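Local structure of periplasmic oligopeptide-binding protein (Burkholderia pseudomallei, 3ZS6) at residues T8-P20 with S25-E37. The protein probably binds short peptides in the periplasm and hands them to an ABC transporter for uptake, as oligopeptide-binding proteins of its family do. Sequence-based numbering, arbitrary orientation.
Sequences TRQVPAEVESLDP and SWTGNTIGLDLFE
The carboxylate of Glu-16 grips the start of helix 26-35 with both oxygens. Ser-25 OG donates to the syn lone pair of Glu-16 OE1 (2.7 Å), whereas Ser-25 N reaches Glu-16 OE2 (2.8 Å) from above the carboxylate plane. Glu-24 N also binds OE2, and the helix N-terminus would be expected to stabilise the negative charge further. Ser-25 is itself the N-cap: its OG, placed between the backbone N and the carbonyl carbon (chi1 74°), accepts from Gly-28 N at 2.9 Å, so one hydroxyl links cap and carboxylate. Within strand 6-11, Arg-9 lays a guanidinium face over Thr-30 CG2, which lies 3.5 Å from NH2. Asp-34 is near enough only for a charge effect; Ser-499 bonds to both Arg-9 NH1 and Asp-34 OD2, and Tyr-213 also holds the aspartate.

Together the segments form the start of a periplasmic binding protein fold of the bacterial solute-binding protein 5 family: edge strand 6-11 of a mixed sheet runs into a loop that follows the first helix from its start to just past its end, and the helix packs against that sheet. The helix start also faces the ligand, since Trp-26 makes backbone hydrogen bonds to the bound peptide.

Beneath the cap, Val-15 CG2 comes within 3.4 Å of Gly-28 CA, and the missing side chain of Gly-28 leaves room for the Glu-16 carboxylate beside it. Thr-27 turns its methyl to Val-11 and Val-15, while its OG1 lies beside Pro-12 CD. Val-11 CG1 and Pro-12 CD both touch Trp-26 CZ3. Farther along, Leu-18 splits its branches, CD2 meeting Ile-31 CG2 at 3.5 Å and CD1 meeting Leu-35 CD1. Past the helix end, Pro-20 CG sits 4.0 Å above the centroid of the Phe-36 ring, a CH-pi contact only 2° off the ring normal.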
ATOM      1  N   THR A   8       2.295  -9.485  19.951  1.00 12.94           N
ATOM      2  CA  THR A   8       3.138  -8.318  19.713  1.00 13.88           C
ATOM      3  C   THR A   8       3.680  -8.366  18.285  1.00 17.44           C
ATOM      4  O   THR A   8       4.382  -9.317  17.912  1.00  9.06           O
ATOM      5  CB  THR A   8       4.313  -8.268  20.705  1.00 16.89           C
ATOM      6  OG1 THR A   8       3.805  -8.183  22.038  1.00 19.21           O
ATOM      7  CG2 THR A   8       5.212  -7.057  20.435  1.00 15.92           C
ATOM      8  N   ARG A   9       3.344  -7.346  17.496  1.00 13.12           N
ATOM      9  CA  ARG A   9       3.721  -7.289  16.082  1.00 11.52           C
ATOM     10  C   ARG A   9       4.642  -6.098  15.830  1.00 13.48           C
ATOM     11  O   ARG A   9       4.402  -5.007  16.347  1.00 14.00           O
ATOM     12  CB  ARG A   9       2.470  -7.142  15.195  1.00  7.79           C
ATOM     13  CG  ARG A   9       1.373  -8.185  15.460  1.00 10.42           C
ATOM     14  CD  ARG A   9       0.067  -7.825  14.719  1.00  9.61           C
ATOM     15  NE  ARG A   9       0.239  -7.802  13.264  1.00  8.33           N
ATOM     16  CZ  ARG A   9      -0.703  -8.139  12.387  1.00 10.93           C
ATOM     17  NH1 ARG A   9      -1.905  -8.521  12.814  1.00  8.66           N
ATOM     18  NH2 ARG A   9      -0.441  -8.099  11.077  1.00  8.25           N
ATOM     19  N   GLN A  10       5.681  -6.301  15.025  1.00 15.08           N
ATOM     20  CA  GLN A  10       6.612  -5.215  14.699  1.00 15.39           C
ATOM     21  C   GLN A  10       6.212  -4.554  13.384  1.00 16.76           C
ATOM     22  O   GLN A  10       5.956  -5.240  12.387  1.00 15.94           O
ATOM     23  CB  GLN A  10       8.056  -5.725  14.614  1.00 16.91           C
ATOM     24  CG  GLN A  10       9.083  -4.655  14.158  1.00 14.11           C
ATOM     25  CD  GLN A  10       9.735  -4.959  12.802  1.00 14.50           C
ATOM     26  OE1 GLN A  10       9.909  -6.117  12.419  1.00  9.78           O
ATOM     27  NE2 GLN A  10      10.122  -3.907  12.088  1.00 12.54           N
ATOM     28  N   VAL A  11       6.139  -3.225  13.387  1.00 12.14           N
ATOM     29  CA  VAL A  11       5.906  -2.471  12.148  1.00 12.36           C
ATOM     30  C   VAL A  11       7.135  -1.618  11.785  1.00 12.66           C
ATOM     31  O   VAL A  11       7.921  -1.250  12.660  1.00 12.83           O
ATOM     32  CB  VAL A  11       4.616  -1.626  12.219  1.00 12.00           C
ATOM     33  CG1 VAL A  11       3.373  -2.541  12.206  1.00  8.92           C
ATOM     34  CG2 VAL A  11       4.622  -0.733  13.453  1.00 13.10           C
ATOM     35  N   PRO A  12       7.312  -1.315  10.485  1.00 14.89           N
ATOM     36  CA  PRO A  12       8.572  -0.722  10.001  1.00 13.97           C
ATOM     37  C   PRO A  12       8.764   0.756  10.355  1.00 18.45           C
ATOM     38  O   PRO A  12       9.863   1.280  10.179  1.00 22.09           O
ATOM     39  CB  PRO A  12       8.478  -0.897   8.478  1.00 13.28           C
ATOM     40  CG  PRO A  12       6.983  -0.892   8.202  1.00 18.31           C
ATOM     41  CD  PRO A  12       6.377  -1.621   9.384  1.00 15.67           C
ATOM     42  N   ALA A  13       7.724   1.418  10.854  1.00 14.11           N
ATOM     43  CA  ALA A  13       7.816   2.842  11.171  1.00 11.23           C
ATOM     44  C   ALA A  13       6.609   3.296  11.994  1.00 12.75           C
ATOM     45  O   ALA A  13       5.625   2.561  12.110  1.00 13.43           O
ATOM     46  CB  ALA A  13       7.916   3.663   9.887  1.00 14.21           C
ATOM     47  N   GLU A  14       6.694   4.494  12.572  1.00  8.70           N
ATOM     48  CA  GLU A  14       5.553   5.101  13.263  1.00 12.77           C
ATOM     49  C   GLU A  14       4.427   5.340  12.265  1.00 14.48           C
ATOM     50  O   GLU A  14       4.661   5.867  11.170  1.00 14.30           O
ATOM     51  CB  GLU A  14       5.961   6.425  13.914  1.00 15.31           C
ATOM     52  CG  GLU A  14       4.791   7.265  14.462  1.00 11.98           C
ATOM     53  CD  GLU A  14       4.101   6.623  15.661  1.00 17.41           C
ATOM     54  OE1 GLU A  14       4.637   5.639  16.225  1.00 17.01           O
ATOM     55  OE2 GLU A  14       3.011   7.101  16.035  1.00 18.71           O
ATOM     56  N   VAL A  15       3.210   4.950  12.640  1.00 17.37           N
ATOM     57  CA  VAL A  15       2.040   5.084  11.765  1.00 10.26           C
ATOM     58  C   VAL A  15       1.736   6.558  11.502  1.00 16.87           C
ATOM     59  O   VAL A  15       1.880   7.387  12.405  1.00 15.41           O
ATOM     60  CB  VAL A  15       0.793   4.393  12.389  1.00 15.82           C
ATOM     61  CG1 VAL A  15       0.264   5.193  13.604  1.00 14.43           C
ATOM     62  CG2 VAL A  15      -0.296   4.193  11.341  1.00 12.98           C
ATOM     63  N   GLU A  16       1.310   6.886  10.280  1.00 12.74           N
ATOM     64  CA  GLU A  16       1.096   8.284   9.900  1.00 18.51           C
ATOM     65  C   GLU A  16      -0.181   8.861  10.518  1.00 19.59           C
ATOM     66  O   GLU A  16      -0.269  10.056  10.783  1.00 14.05           O
ATOM     67  CB  GLU A  16       1.077   8.457   8.370  1.00 16.79           C
ATOM     68  CG  GLU A  16      -0.110   7.789   7.655  1.00 14.76           C
ATOM     69  CD  GLU A  16       0.090   6.296   7.420  1.00 16.12           C
ATOM     70  OE1 GLU A  16       1.123   5.750   7.867  1.00 14.55           O
ATOM     71  OE2 GLU A  16      -0.782   5.669   6.774  1.00 15.78           O
ATOM     72  N   SER A  17      -1.169   8.005  10.747  1.00 10.53           N
ATOM     73  CA  SER A  17      -2.452   8.461  11.260  1.00 13.89           C
ATOM     74  C   SER A  17      -3.286   7.246  11.620  1.00 10.53           C
ATOM     75  O   SER A  17      -3.032   6.154  11.117  1.00 13.54           O
ATOM     76  CB  SER A  17      -3.172   9.293  10.192  1.00 16.84           C
ATOM     77  OG  SER A  17      -4.482   9.670  10.581  1.00 18.88           O
ATOM     78  N   LEU A  18      -4.264   7.431  12.500  1.00 13.20           N
ATOM     79  CA  LEU A  18      -5.244   6.390  12.774  1.00 12.72           C
ATOM     80  C   LEU A  18      -6.638   6.853  12.366  1.00 16.98           C
ATOM     81  O   LEU A  18      -7.635   6.195  12.670  1.00 15.17           O
ATOM     82  CB  LEU A  18      -5.220   5.984  14.245  1.00 19.50           C
ATOM     83  CG  LEU A  18      -3.959   5.240  14.704  1.00 26.09           C
ATOM     84  CD1 LEU A  18      -4.058   4.877  16.178  1.00 23.05           C
ATOM     85  CD2 LEU A  18      -3.732   3.991  13.863  1.00 24.84           C
ATOM     86  N   ASP A  19      -6.694   7.994  11.679  1.00 13.95           N
ATOM     87  CA  ASP A  19      -7.924   8.489  11.067  1.00 12.90           C
ATOM     88  C   ASP A  19      -8.052   7.845   9.686  1.00 14.74           C
ATOM     89  O   ASP A  19      -7.199   8.055   8.818  1.00 15.11           O
ATOM     90  CB  ASP A  19      -7.851  10.023  10.939  1.00 12.03           C
ATOM     91  CG  ASP A  19      -9.144  10.646  10.422  1.00 13.24           C
ATOM     92  OD1 ASP A  19      -9.925   9.955   9.717  1.00 11.24           O
ATOM     93  OD2 ASP A  19      -9.376  11.841  10.720  1.00 14.71           O
ATOM     94  N   PRO A  20      -9.110   7.043   9.477  1.00 11.74           N
ATOM     95  CA  PRO A  20      -9.276   6.355   8.190  1.00 12.03           C
ATOM     96  C   PRO A  20      -9.089   7.277   6.989  1.00 10.81           C
ATOM     97  O   PRO A  20      -8.583   6.829   5.962  1.00 13.19           O
ATOM     98  CB  PRO A  20     -10.716   5.840   8.256  1.00 13.00           C
ATOM     99  CG  PRO A  20     -10.909   5.555   9.717  1.00 15.38           C
ATOM    100  CD  PRO A  20     -10.150   6.654  10.443  1.00  8.38           C
ATOM    101  N   SER A  25      -0.587   4.071   4.443  1.00 10.89           N
ATOM    102  CA  SER A  25       0.497   3.079   4.398  1.00  8.41           C
ATOM    103  C   SER A  25       0.077   1.665   4.775  1.00  9.69           C
ATOM    104  O   SER A  25      -0.998   1.446   5.347  1.00 10.55           O
ATOM    105  CB  SER A  25       1.637   3.505   5.331  1.00  9.22           C
ATOM    106  OG  SER A  25       1.268   3.298   6.686  1.00 15.41           O
ATOM    107  N   TRP A  26       0.959   0.714   4.475  1.00  8.28           N
ATOM    108  CA  TRP A  26       0.809  -0.658   4.936  1.00  7.89           C
ATOM    109  C   TRP A  26       0.600  -0.663   6.456  1.00 11.77           C
ATOM    110  O   TRP A  26      -0.275  -1.359   6.973  1.00  8.27           O
ATOM    111  CB  TRP A  26       2.052  -1.491   4.583  1.00  8.15           C
ATOM    112  CG  TRP A  26       1.964  -2.923   5.077  1.00 12.27           C
ATOM    113  CD1 TRP A  26       1.423  -3.985   4.411  1.00 14.85           C
ATOM    114  CD2 TRP A  26       2.420  -3.438   6.344  1.00 14.95           C
ATOM    115  NE1 TRP A  26       1.515  -5.126   5.177  1.00 18.72           N
ATOM    116  CE2 TRP A  26       2.123  -4.820   6.365  1.00 17.36           C
ATOM    117  CE3 TRP A  26       3.048  -2.866   7.457  1.00 12.00           C
ATOM    118  CZ2 TRP A  26       2.427  -5.638   7.460  1.00 16.12           C
ATOM    119  CZ3 TRP A  26       3.354  -3.682   8.541  1.00 18.53           C
ATOM    120  CH2 TRP A  26       3.047  -5.057   8.531  1.00 12.89           C
ATOM    121  N   THR A  27       1.406   0.117   7.168  1.00  9.38           N
ATOM    122  CA  THR A  27       1.306   0.155   8.620  1.00  9.52           C
ATOM    123  C   THR A  27      -0.042   0.735   9.067  1.00  7.15           C
ATOM    124  O   THR A  27      -0.684   0.194   9.959  1.00 10.09           O
ATOM    125  CB  THR A  27       2.456   0.966   9.263  1.00 11.01           C
ATOM    126  OG1 THR A  27       3.708   0.290   9.053  1.00 12.15           O
ATOM    127  CG2 THR A  27       2.206   1.127  10.771  1.00  7.20           C
ATOM    128  N   GLY A  28      -0.466   1.829   8.438  1.00 11.12           N
ATOM    129  CA  GLY A  28      -1.736   2.453   8.774  1.00  9.80           C
ATOM    130  C   GLY A  28      -2.926   1.531   8.548  1.00 11.50           C
ATOM    131  O   GLY A  28      -3.859   1.484   9.353  1.00 10.51           O
ATOM    132  N   ASN A  29      -2.903   0.794   7.445  1.00  8.43           N
ATOM    133  CA  ASN A  29      -3.976  -0.159   7.162  1.00 13.70           C
ATOM    134  C   ASN A  29      -3.985  -1.355   8.117  1.00 11.07           C
ATOM    135  O   ASN A  29      -5.043  -1.770   8.570  1.00 11.37           O
ATOM    136  CB  ASN A  29      -3.919  -0.641   5.710  1.00  7.30           C
ATOM    137  CG  ASN A  29      -4.524   0.355   4.752  1.00 11.03           C
ATOM    138  OD1 ASN A  29      -5.712   0.270   4.412  1.00 13.32           O
ATOM    139  ND2 ASN A  29      -3.709   1.303   4.292  1.00  6.44           N
ATOM    140  N   THR A  30      -2.809  -1.902   8.417  1.00  7.41           N
ATOM    141  CA  THR A  30      -2.725  -3.057   9.321  1.00 10.47           C
ATOM    142  C   THR A  30      -3.229  -2.694  10.717  1.00 13.36           C
ATOM    143  O   THR A  30      -4.091  -3.378  11.278  1.00 12.48           O
ATOM    144  CB  THR A  30      -1.291  -3.600   9.438  1.00 16.84           C
ATOM    145  OG1 THR A  30      -0.809  -3.989   8.141  1.00 18.17           O
ATOM    146  CG2 THR A  30      -1.262  -4.803  10.376  1.00 18.93           C
ATOM    147  N   ILE A  31      -2.694  -1.617  11.281  1.00 11.59           N
ATOM    148  CA  ILE A  31      -3.181  -1.128  12.571  1.00 10.93           C
ATOM    149  C   ILE A  31      -4.655  -0.678  12.524  1.00 11.81           C
ATOM    150  O   ILE A  31      -5.454  -1.089  13.355  1.00 10.00           O
ATOM    151  CB  ILE A  31      -2.303   0.004  13.111  1.00 11.92           C
ATOM    152  CG1 ILE A  31      -0.894  -0.527  13.387  1.00  9.21           C
ATOM    153  CG2 ILE A  31      -2.900   0.589  14.398  1.00 10.30           C
ATOM    154  CD1 ILE A  31       0.097   0.543  13.821  1.00 10.96           C
ATOM    155  N   GLY A  32      -5.011   0.150  11.545  1.00 10.51           N
ATOM    156  CA  GLY A  32      -6.362   0.685  11.453  1.00 10.25           C
ATOM    157  C   GLY A  32      -7.464  -0.353  11.277  1.00 14.45           C
ATOM    158  O   GLY A  32      -8.607  -0.154  11.733  1.00 10.47           O
ATOM    159  N   LEU A  33      -7.140  -1.463  10.614  1.00 12.50           N
ATOM    160  CA  LEU A  33      -8.147  -2.494  10.353  1.00 10.36           C
ATOM    161  C   LEU A  33      -8.368  -3.422  11.551  1.00  9.15           C
ATOM    162  O   LEU A  33      -9.347  -4.163  11.598  1.00  9.59           O
ATOM    163  CB  LEU A  33      -7.818  -3.286   9.087  1.00 10.77           C
ATOM    164  CG  LEU A  33      -7.978  -2.518   7.768  1.00 13.47           C
ATOM    165  CD1 LEU A  33      -7.400  -3.316   6.609  1.00 11.88           C
ATOM    166  CD2 LEU A  33      -9.450  -2.152   7.484  1.00 12.28           C
ATOM    167  N   ASP A  34      -7.458  -3.382  12.519  1.00  8.36           N
ATOM    168  CA  ASP A  34      -7.722  -3.988  13.822  1.00  8.14           C
ATOM    169  C   ASP A  34      -8.703  -3.097  14.616  1.00 13.34           C
ATOM    170  O   ASP A  34      -9.490  -3.597  15.415  1.00 13.83           O
ATOM    171  CB  ASP A  34      -6.424  -4.156  14.628  1.00 11.84           C
ATOM    172  CG  ASP A  34      -5.594  -5.360  14.193  1.00 13.62           C
ATOM    173  OD1 ASP A  34      -6.041  -6.172  13.343  1.00 11.12           O
ATOM    174  OD2 ASP A  34      -4.480  -5.502  14.733  1.00 15.86           O
ATOM    175  N   LEU A  35      -8.653  -1.780  14.389  1.00 12.38           N
ATOM    176  CA  LEU A  35      -9.497  -0.824  15.136  1.00  9.87           C
ATOM    177  C   LEU A  35     -10.857  -0.516  14.487  1.00 15.74           C
ATOM    178  O   LEU A  35     -11.822  -0.183  15.187  1.00 19.21           O
ATOM    179  CB  LEU A  35      -8.747   0.491  15.367  1.00 12.96           C
ATOM    180  CG  LEU A  35      -7.488   0.426  16.240  1.00 15.62           C
ATOM    181  CD1 LEU A  35      -6.710   1.734  16.147  1.00  9.97           C
ATOM    182  CD2 LEU A  35      -7.843   0.098  17.704  1.00 17.14           C
ATOM    183  N   PHE A  36     -10.922  -0.620  13.159  1.00 10.38           N
ATOM    184  CA  PHE A  36     -12.132  -0.293  12.402  1.00 15.08           C
ATOM    185  C   PHE A  36     -12.506  -1.434  11.463  1.00 16.66           C
ATOM    186  O   PHE A  36     -11.641  -2.160  10.976  1.00 15.45           O
ATOM    187  CB  PHE A  36     -11.940   0.970  11.553  1.00 12.95           C
ATOM    188  CG  PHE A  36     -11.692   2.224  12.348  1.00 12.39           C
ATOM    189  CD1 PHE A  36     -10.407   2.566  12.754  1.00 11.20           C
ATOM    190  CD2 PHE A  36     -12.743   3.076  12.666  1.00 15.31           C
ATOM    191  CE1 PHE A  36     -10.168   3.736  13.470  1.00  8.77           C
ATOM    192  CE2 PHE A  36     -12.521   4.244  13.388  1.00 14.76           C
ATOM    193  CZ  PHE A  36     -11.232   4.577  13.791  1.00 13.27           C
ATOM    194  N   GLU A  37     -13.798  -1.573  11.199  1.00 13.29           N
ATOM    195  CA  GLU A  37     -14.288  -2.605  10.294  1.00 10.12           C
ATOM    196  C   GLU A  37     -15.144  -1.988   9.209  1.00 10.93           C
ATOM    197  O   GLU A  37     -16.094  -1.263   9.501  1.00 12.91           O
ATOM    198  CB  GLU A  37     -15.132  -3.625  11.062  1.00 15.58           C
ATOM    199  CG  GLU A  37     -15.687  -4.753  10.183  1.00 13.46           C
ATOM    200  CD  GLU A  37     -16.572  -5.700  10.966  1.00 17.20           C
ATOM    201  OE1 GLU A  37     -17.561  -5.229  11.572  1.00 18.34           O
ATOM    202  OE2 GLU A  37     -16.265  -6.910  10.990  1.00 18.49           O
TER